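Local atomic coordinates of nucleoside diphosphate kinase (Encephalitozoon cuniculi, PDB entry 3MPD), a protein that probably makes nucleoside triphosphates other than ATP, passing the gamma phosphate of ATP to nucleoside diphosphates through a phosphorylated enzyme intermediate with magnesium as cofactor. Residues 15-20 / 71-76; 37-42 / 75-80. All blocks are in the same frame, centred on the assembly; numbering follows the deposited sequence.

Contact 1: residues 15-20 / 71-76; sequences DAIKRR and SGMVLA
Ile17 and Lys18, successive residues in the last turn of a short helix, meet residues 71-76 in two different ways. Ile17 makes the van der Waals part. Its CG1 branch lies anti to the carbonyl carbon (chi1 -60°) and runs toward the start of the strand, where CG1 rests against the carbonyl oxygen of Met73 (3.3 Å from CG1 to O). Beyond it, CD1 makes an apolar contact with Leu75 CB at 4.1 Å; the two side chains cross at about a right angle.

The polar part is built round the ammonium group of Lys18. Extended beyond CG, this chain brings NZ to Ser71 O at 3.1 Å, tilted 34° from the carbonyl plane. Asp15 and Ser71 are joined through water instead. One water bridges Asp15 OD2 and Ser71 OG, a hydroxyl also bonded to Asp68 O. A second touches Ser71 OG and lies between Lys18 NZ, 2.8 Å away, and Asp15 OD1, linking the opposite charges through water rather than directly.

Gly72 passes close by with backbone angles that call for glycine: a beta carbon would jam against the preceding carbonyl oxygen and crowd Lys18 CE.

Helix 14-18 directly follows Lys13, probably an ATP-binding residue, whose side chain is about 5 Å from that of Val74. Ile17 also packs on Ile12, so the helix lies against strands 7-12 and 74-80 of the ferredoxin-like fold together.

Contact 2: residues 37-42 / 75-80; sequences AASKCV and LAMVWV
Ala38 and Val78 face each other across two antiparallel strands, and their side chains show how a small residue accommodates a branched one. Val78 puts CG2 beside its backbone N (chi1 -177° places CG1 anti to that N), and this methyl meets Ala38 CB at 3.7 Å. One step along, Ala37 CB touches Val80 CG2 at 3.9 Å. Ala37 and Ala38 both stand opposite Val78, a classic beta bulge: Val78 O takes a nearly straight bond from Ala37 N (2.8 Å, 171°) and a weak one from Ala38 N.

The other face carries Ser39, Cys41, Leu75 and Met77. Here Leu75 CD1 is the bump, fitting between Ser39 OG at 3.7 Å and Cys41 SG at 3.9 Å. Ser39 OG also lies beside Met77 CG, and the methionine sulfur receives a weak bond from Trp79 NE1.

Lys40 and Ala76 form a hydrogen-bonded pair. Lys40 N lies in the carbonyl plane of Ala76 O, yet its N-H is bent off line (133°), whereas the return bond from Ala76 N to Lys40 O is straighter. Val78 N approaches Ala38 O from above the carbonyl plane, and Met77 CA adds a C-H...O contact to the same oxygen.

Within the ferredoxin-like sheet, the backbone thus supplies the polar bonds between these strands while the side chains across them meet mainly by apolar contact. The hydroxyl of Ser39 is spent elsewhere, on Ser39 of the second subunit, so the face with Cys41 and Leu75 also serves the dimer interface.

Overall arrangement
Strand 74-80 is common to both contacts, which share Leu75 and Ala76 and have centres about 13 Å apart. Contact 2 is buried and lies within the sheet, where ordered backbone bonding dominates; contact 1 is partly buried, sets a helix end against the beginning of that strand, and relies on one isoleucine inside and on water and a lysine toward the outside. They meet directly: Val74 N lies 2.8 Å from Val42 O, a probable hydrogen bond continuing the strand pairing. Both also reach the second subunit: contact 1 includes a salt bridge from Arg20 to Asp146 of that subunit, contact 2 a Ser39 pair and packing by Cys41 and Leu75.

Contact 1: residues 15-20 / 71-76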
ATOM      1  N   ASP A  15      -7.606  -7.439 -11.275  1.00 22.32           N
ATOM      2  CA  ASP A  15      -6.717  -8.299 -12.032  1.00 22.52           C
ATOM      3  C   ASP A  15      -5.230  -7.952 -11.912  1.00 21.57           C
ATOM      4  O   ASP A  15      -4.383  -8.851 -11.973  1.00 21.51           O
ATOM      5  CB  ASP A  15      -7.148  -8.384 -13.503  1.00 23.06           C
ATOM      6  CG  ASP A  15      -8.507  -9.033 -13.656  1.00 27.07           C
ATOM      7  OD1 ASP A  15      -8.697 -10.152 -13.126  1.00 29.42           O
ATOM      8  OD2 ASP A  15      -9.395  -8.418 -14.273  1.00 29.38           O
ATOM      9  N   ALA A  16      -4.931  -6.678 -11.702  1.00 20.30           N
ATOM     10  CA  ALA A  16      -3.551  -6.252 -11.537  1.00 19.50           C
ATOM     11  C   ALA A  16      -3.023  -6.714 -10.185  1.00 19.62           C
ATOM     12  O   ALA A  16      -1.837  -7.026 -10.060  1.00 19.55           O
ATOM     13  CB  ALA A  16      -3.422  -4.721 -11.684  1.00 17.94           C
ATOM     14  N   ILE A  17      -3.902  -6.815  -9.185  1.00 19.58           N
ATOM     15  CA  ILE A  17      -3.507  -7.406  -7.898  1.00 19.34           C
ATOM     16  C   ILE A  17      -3.073  -8.861  -8.117  1.00 20.05           C
ATOM     17  O   ILE A  17      -2.017  -9.307  -7.637  1.00 18.80           O
ATOM     18  CB  ILE A  17      -4.699  -7.400  -6.865  1.00 21.86           C
ATOM     19  CG1 ILE A  17      -5.201  -5.973  -6.566  1.00 21.03           C
ATOM     20  CG2 ILE A  17      -4.295  -8.108  -5.588  1.00 19.49           C
ATOM     21  CD1 ILE A  17      -4.152  -5.064  -5.982  1.00 23.16           C
ATOM     22  N   LYS A  18      -3.906  -9.595  -8.853  1.00 20.60           N
ATOM     23  CA  LYS A  18      -3.669 -11.016  -9.143  1.00 20.96           C
ATOM     24  C   LYS A  18      -2.437 -11.293 -10.020  1.00 19.60           C
ATOM     25  O   LYS A  18      -1.810 -12.338  -9.900  1.00 19.92           O
ATOM     26  CB  LYS A  18      -4.938 -11.639  -9.742  1.00 20.03           C
ATOM     27  CG  LYS A  18      -6.164 -11.516  -8.751  1.00 23.36           C
ATOM     28  CD  LYS A  18      -7.437 -12.104  -9.341  1.00 22.58           C
ATOM     29  CE  LYS A  18      -8.595 -12.164  -8.301  1.00 25.39           C
ATOM     30  NZ  LYS A  18      -9.827 -12.706  -9.028  1.00 27.90           N
ATOM     31  N   ARG A  19      -2.106 -10.358 -10.894  1.00 19.11           N
ATOM     32  CA  ARG A  19      -0.840 -10.389 -11.645  1.00 18.11           C
ATOM     33  C   ARG A  19       0.381  -9.939 -10.837  1.00 17.90           C
ATOM     34  O   ARG A  19       1.523  -9.905 -11.361  1.00 17.50           O
ATOM     35  CB  ARG A  19      -0.968  -9.514 -12.899  1.00 17.56           C
ATOM     36  CG  ARG A  19      -2.068 -10.057 -13.871  1.00 18.16           C
ATOM     37  CD  ARG A  19      -2.261  -9.137 -15.059  1.00 18.77           C
ATOM     38  NE  ARG A  19      -1.053  -8.971 -15.897  1.00 18.00           N
ATOM     39  CZ  ARG A  19      -0.964  -8.073 -16.882  1.00 20.83           C
ATOM     40  NH1 ARG A  19      -1.999  -7.262 -17.148  1.00 19.57           N
ATOM     41  NH2 ARG A  19       0.138  -7.986 -17.626  1.00 17.73           N
ATOM     42  N   ARG A  20       0.147  -9.534  -9.588  1.00 17.98           N
ATOM     43  CA  ARG A  20       1.231  -9.157  -8.679  1.00 17.84           C
ATOM     44  C   ARG A  20       2.005  -7.962  -9.211  1.00 17.78           C
ATOM     45  O   ARG A  20       3.268  -7.943  -9.205  1.00 17.51           O
ATOM     46  CB  ARG A  20       2.147 -10.362  -8.375  1.00 17.51           C
ATOM     47  CG  ARG A  20       1.407 -11.421  -7.473  1.00 19.51           C
ATOM     48  CD  ARG A  20       2.321 -12.574  -7.058  1.00 20.74           C
ATOM     49  NE  ARG A  20       1.605 -13.548  -6.240  1.00 22.15           N
ATOM     50  CZ  ARG A  20       1.522 -13.540  -4.908  1.00 20.86           C
ATOM     51  NH1 ARG A  20       2.137 -12.610  -4.175  1.00 18.19           N
ATOM     52  NH2 ARG A  20       0.822 -14.497  -4.301  1.00 18.86           N
ATOM     53  N   SER A  71     -14.622  -8.398  -9.257  1.00 34.79           N
ATOM     54  CA  SER A  71     -14.058  -9.752  -9.318  1.00 34.59           C
ATOM     55  C   SER A  71     -12.977 -10.011  -8.263  1.00 33.62           C
ATOM     56  O   SER A  71     -12.384 -11.101  -8.214  1.00 33.87           O
ATOM     57  CB  SER A  71     -13.509 -10.051 -10.726  1.00 33.97           C
ATOM     58  OG  SER A  71     -12.330  -9.276 -11.030  1.00 33.27           O
ATOM     59  N   GLY A  72     -12.706  -9.017  -7.425  1.00 31.77           N
ATOM     60  CA  GLY A  72     -11.700  -9.191  -6.393  1.00 29.78           C
ATOM     61  C   GLY A  72     -11.262  -7.914  -5.717  1.00 28.25           C
ATOM     62  O   GLY A  72     -11.743  -6.822  -6.036  1.00 27.94           O
ATOM     63  N   MET A  73     -10.351  -8.084  -4.761  1.00 27.85           N
ATOM     64  CA  MET A  73      -9.818  -6.997  -3.955  0.50 26.47           C
ATOM     65  C   MET A  73      -9.126  -5.966  -4.841  1.00 25.26           C
ATOM     66  O   MET A  73      -8.435  -6.334  -5.822  1.00 23.22           O
ATOM     67  CB  MET A  73      -8.822  -7.582  -2.962  0.50 26.95           C
ATOM     68  CG  MET A  73      -8.474  -6.716  -1.764  0.50 26.19           C
ATOM     69  SD  MET A  73      -7.102  -7.514  -0.915  0.50 26.63           S
ATOM     70  CE  MET A  73      -5.703  -6.844  -1.812  0.50 25.36           C
ATOM     71  N   VAL A  74      -9.323  -4.687  -4.504  1.00 24.78           N
ATOM     72  CA  VAL A  74      -8.614  -3.581  -5.141  1.00 23.59           C
ATOM     73  C   VAL A  74      -7.741  -2.952  -4.068  1.00 23.99           C
ATOM     74  O   VAL A  74      -8.031  -3.108  -2.882  1.00 25.07           O
ATOM     75  CB  VAL A  74      -9.575  -2.481  -5.747  1.00 24.34           C
ATOM     76  CG1 VAL A  74     -10.410  -3.044  -6.903  1.00 22.80           C
ATOM     77  CG2 VAL A  74     -10.490  -1.867  -4.699  1.00 25.20           C
ATOM     78  N   LEU A  75      -6.670  -2.264  -4.480  1.00 22.56           N
ATOM     79  CA  LEU A  75      -5.904  -1.394  -3.573  1.00 22.93           C
ATOM     80  C   LEU A  75      -6.176   0.080  -3.872  1.00 23.07           C
ATOM     81  O   LEU A  75      -5.722   0.619  -4.899  1.00 21.73           O
ATOM     82  CB  LEU A  75      -4.393  -1.707  -3.611  1.00 21.47           C
ATOM     83  CG  LEU A  75      -3.471  -0.917  -2.656  1.00 21.48           C
ATOM     84  CD1 LEU A  75      -3.838  -1.187  -1.186  1.00 19.98           C
ATOM     85  CD2 LEU A  75      -1.996  -1.257  -2.907  1.00 17.83           C
ATOM     86  N   ALA A  76      -6.927   0.712  -2.980  1.00 23.41           N
ATOM     87  CA  ALA A  76      -7.323   2.105  -3.126  1.00 24.54           C
ATOM     88  C   ALA A  76      -6.337   3.017  -2.390  1.00 24.43           C
ATOM     89  O   ALA A  76      -6.028   2.774  -1.215  1.00 25.98           O
ATOM     90  CB  ALA A  76      -8.729   2.308  -2.580  1.00 25.25           C
TER
HETATM   91  O   HOH W   1     -11.969  -8.359 -13.467  1.00 14.57           O
HETATM   92  O   HOH W   2     -10.093 -10.584 -10.809  1.00 21.51           O

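Contact 2: residues 37-42 / 75-80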
ATOM      1  N   ALA A  37      -0.743   9.121   0.880  1.00 24.46           N
ATOM      2  CA  ALA A  37      -1.498   9.631   2.067  1.00 26.71           C
ATOM      3  C   ALA A  37      -2.585   8.701   2.606  1.00 27.26           C
ATOM      4  O   ALA A  37      -3.037   8.862   3.749  1.00 27.75           O
ATOM      5  CB  ALA A  37      -2.128  11.042   1.786  1.00 27.32           C
ATOM      6  N   ALA A  38      -3.038   7.756   1.785  1.00 26.52           N
ATOM      7  CA  ALA A  38      -4.032   6.790   2.256  1.00 27.55           C
ATOM      8  C   ALA A  38      -3.926   5.572   1.402  1.00 27.46           C
ATOM      9  O   ALA A  38      -3.487   5.663   0.262  1.00 26.41           O
ATOM     10  CB  ALA A  38      -5.465   7.363   2.189  1.00 28.36           C
ATOM     11  N   SER A  39      -4.362   4.449   1.966  1.00 29.00           N
ATOM     12  CA  SER A  39      -4.230   3.117   1.395  1.00 29.39           C
ATOM     13  C   SER A  39      -5.293   2.252   2.045  1.00 31.17           C
ATOM     14  O   SER A  39      -5.503   2.336   3.285  1.00 33.93           O
ATOM     15  CB  SER A  39      -2.870   2.544   1.769  1.00 29.15           C
ATOM     16  OG  SER A  39      -2.462   1.572   0.831  1.00 31.56           O
ATOM     17  N   LYS A  40      -5.976   1.440   1.242  1.00 30.21           N
ATOM     18  CA  LYS A  40      -7.011   0.564   1.761  1.00 30.71           C
ATOM     19  C   LYS A  40      -7.245  -0.571   0.771  1.00 29.49           C
ATOM     20  O   LYS A  40      -7.404  -0.326  -0.421  1.00 28.28           O
ATOM     21  CB  LYS A  40      -8.335   1.350   1.994  1.00 32.09           C
ATOM     22  CG  LYS A  40      -9.449   0.540   2.625  1.00 34.30           C
ATOM     23  CD  LYS A  40     -10.750   1.342   2.799  1.00 37.80           C
ATOM     24  CE  LYS A  40     -11.809   0.446   3.447  1.00 44.47           C
ATOM     25  NZ  LYS A  40     -13.227   0.710   2.999  1.00 47.96           N
ATOM     26  N   CYS A  41      -7.266  -1.800   1.283  1.00 29.26           N
ATOM     27  CA  CYS A  41      -7.683  -2.970   0.519  1.00 29.53           C
ATOM     28  C   CYS A  41      -9.194  -3.116   0.659  1.00 31.52           C
ATOM     29  O   CYS A  41      -9.710  -3.164   1.782  1.00 31.75           O
ATOM     30  CB  CYS A  41      -7.009  -4.237   1.050  1.00 29.04           C
ATOM     31  SG  CYS A  41      -5.191  -4.284   0.846  1.00 27.37           S
ATOM     32  N   VAL A  42      -9.903  -3.181  -0.474  1.00 32.37           N
ATOM     33  CA  VAL A  42     -11.374  -3.332  -0.441  1.00 35.31           C
ATOM     34  C   VAL A  42     -11.859  -4.287  -1.515  1.00 35.54           C
ATOM     35  O   VAL A  42     -11.336  -4.270  -2.628  1.00 32.86           O
ATOM     36  CB  VAL A  42     -12.129  -2.008  -0.749  1.00 36.00           C
ATOM     37  CG1 VAL A  42     -13.534  -2.024  -0.077  1.00 39.77           C
ATOM     38  CG2 VAL A  42     -11.340  -0.804  -0.320  1.00 37.45           C
ATOM     39  N   LEU A  75      -6.670  -2.264  -4.480  1.00 22.56           N
ATOM     40  CA  LEU A  75      -5.904  -1.394  -3.573  1.00 22.93           C
ATOM     41  C   LEU A  75      -6.176   0.080  -3.872  1.00 23.07           C
ATOM     42  O   LEU A  75      -5.722   0.619  -4.899  1.00 21.73           O
ATOM     43  CB  LEU A  75      -4.393  -1.707  -3.611  1.00 21.47           C
ATOM     44  CG  LEU A  75      -3.471  -0.917  -2.656  1.00 21.48           C
ATOM     45  CD1 LEU A  75      -3.838  -1.187  -1.186  1.00 19.98           C
ATOM     46  CD2 LEU A  75      -1.996  -1.257  -2.907  1.00 17.83           C
ATOM     47  N   ALA A  76      -6.927   0.712  -2.980  1.00 23.41           N
ATOM     48  CA  ALA A  76      -7.323   2.105  -3.126  1.00 24.54           C
ATOM     49  C   ALA A  76      -6.337   3.017  -2.390  1.00 24.43           C
ATOM     50  O   ALA A  76      -6.028   2.774  -1.215  1.00 25.98           O
ATOM     51  CB  ALA A  76      -8.729   2.308  -2.580  1.00 25.25           C
ATOM     52  N   MET A  77      -5.880   4.070  -3.069  1.00 23.66           N
ATOM     53  CA  MET A  77      -4.858   4.974  -2.515  1.00 23.94           C
ATOM     54  C   MET A  77      -5.157   6.426  -2.789  1.00 23.80           C
ATOM     55  O   MET A  77      -5.808   6.761  -3.783  1.00 24.02           O
ATOM     56  CB  MET A  77      -3.466   4.683  -3.167  1.00 21.81           C
ATOM     57  CG  MET A  77      -2.881   3.345  -2.780  1.00 21.92           C
ATOM     58  SD  MET A  77      -1.501   2.758  -3.811  1.00 22.98           S
ATOM     59  CE  MET A  77      -2.334   2.237  -5.289  1.00 19.35           C
ATOM     60  N   VAL A  78      -4.593   7.279  -1.947  1.00 24.59           N
ATOM     61  CA  VAL A  78      -4.540   8.701  -2.220  1.00 25.55           C
ATOM     62  C   VAL A  78      -3.075   9.111  -2.309  1.00 24.67           C
ATOM     63  O   VAL A  78      -2.270   8.778  -1.441  1.00 24.69           O
ATOM     64  CB  VAL A  78      -5.254   9.540  -1.126  1.00 27.31           C
ATOM     65  CG1 VAL A  78      -5.249  11.047  -1.486  1.00 28.07           C
ATOM     66  CG2 VAL A  78      -6.680   9.038  -0.913  1.00 27.10           C
ATOM     67  N   TRP A  79      -2.744   9.823  -3.381  1.00 24.34           N
ATOM     68  CA  TRP A  79      -1.400  10.331  -3.601  1.00 23.08           C
ATOM     69  C   TRP A  79      -1.487  11.850  -3.701  1.00 24.45           C
ATOM     70  O   TRP A  79      -2.373  12.378  -4.373  1.00 23.71           O
ATOM     71  CB  TRP A  79      -0.799   9.729  -4.885  1.00 20.84           C
ATOM     72  CG  TRP A  79      -0.393   8.297  -4.750  1.00 20.22           C
ATOM     73  CD1 TRP A  79      -1.199   7.188  -4.908  1.00 20.08           C
ATOM     74  CD2 TRP A  79       0.922   7.790  -4.419  1.00 18.71           C
ATOM     75  NE1 TRP A  79      -0.454   6.031  -4.718  1.00 19.34           N
ATOM     76  CE2 TRP A  79       0.840   6.369  -4.423  1.00 18.25           C
ATOM     77  CE3 TRP A  79       2.149   8.395  -4.123  1.00 15.95           C
ATOM     78  CZ2 TRP A  79       1.935   5.551  -4.134  1.00 17.34           C
ATOM     79  CZ3 TRP A  79       3.238   7.584  -3.845  1.00 19.36           C
ATOM     80  CH2 TRP A  79       3.121   6.169  -3.839  1.00 16.60           C
ATOM     81  N   VAL A  80      -0.575  12.541  -3.013  1.00 25.36           N
ATOM     82  CA  VAL A  80      -0.625  14.004  -2.901  1.00 26.96           C
ATOM     83  C   VAL A  80       0.647  14.619  -3.466  1.00 26.35           C
ATOM     84  O   VAL A  80       1.740  14.040  -3.339  1.00 25.11           O
ATOM     85  CB  VAL A  80      -0.768  14.415  -1.409  1.00 28.64           C
ATOM     86  CG1 VAL A  80      -0.696  15.945  -1.213  1.00 30.70           C
ATOM     87  CG2 VAL A  80      -2.078  13.877  -0.848  1.00 31.38           C
TER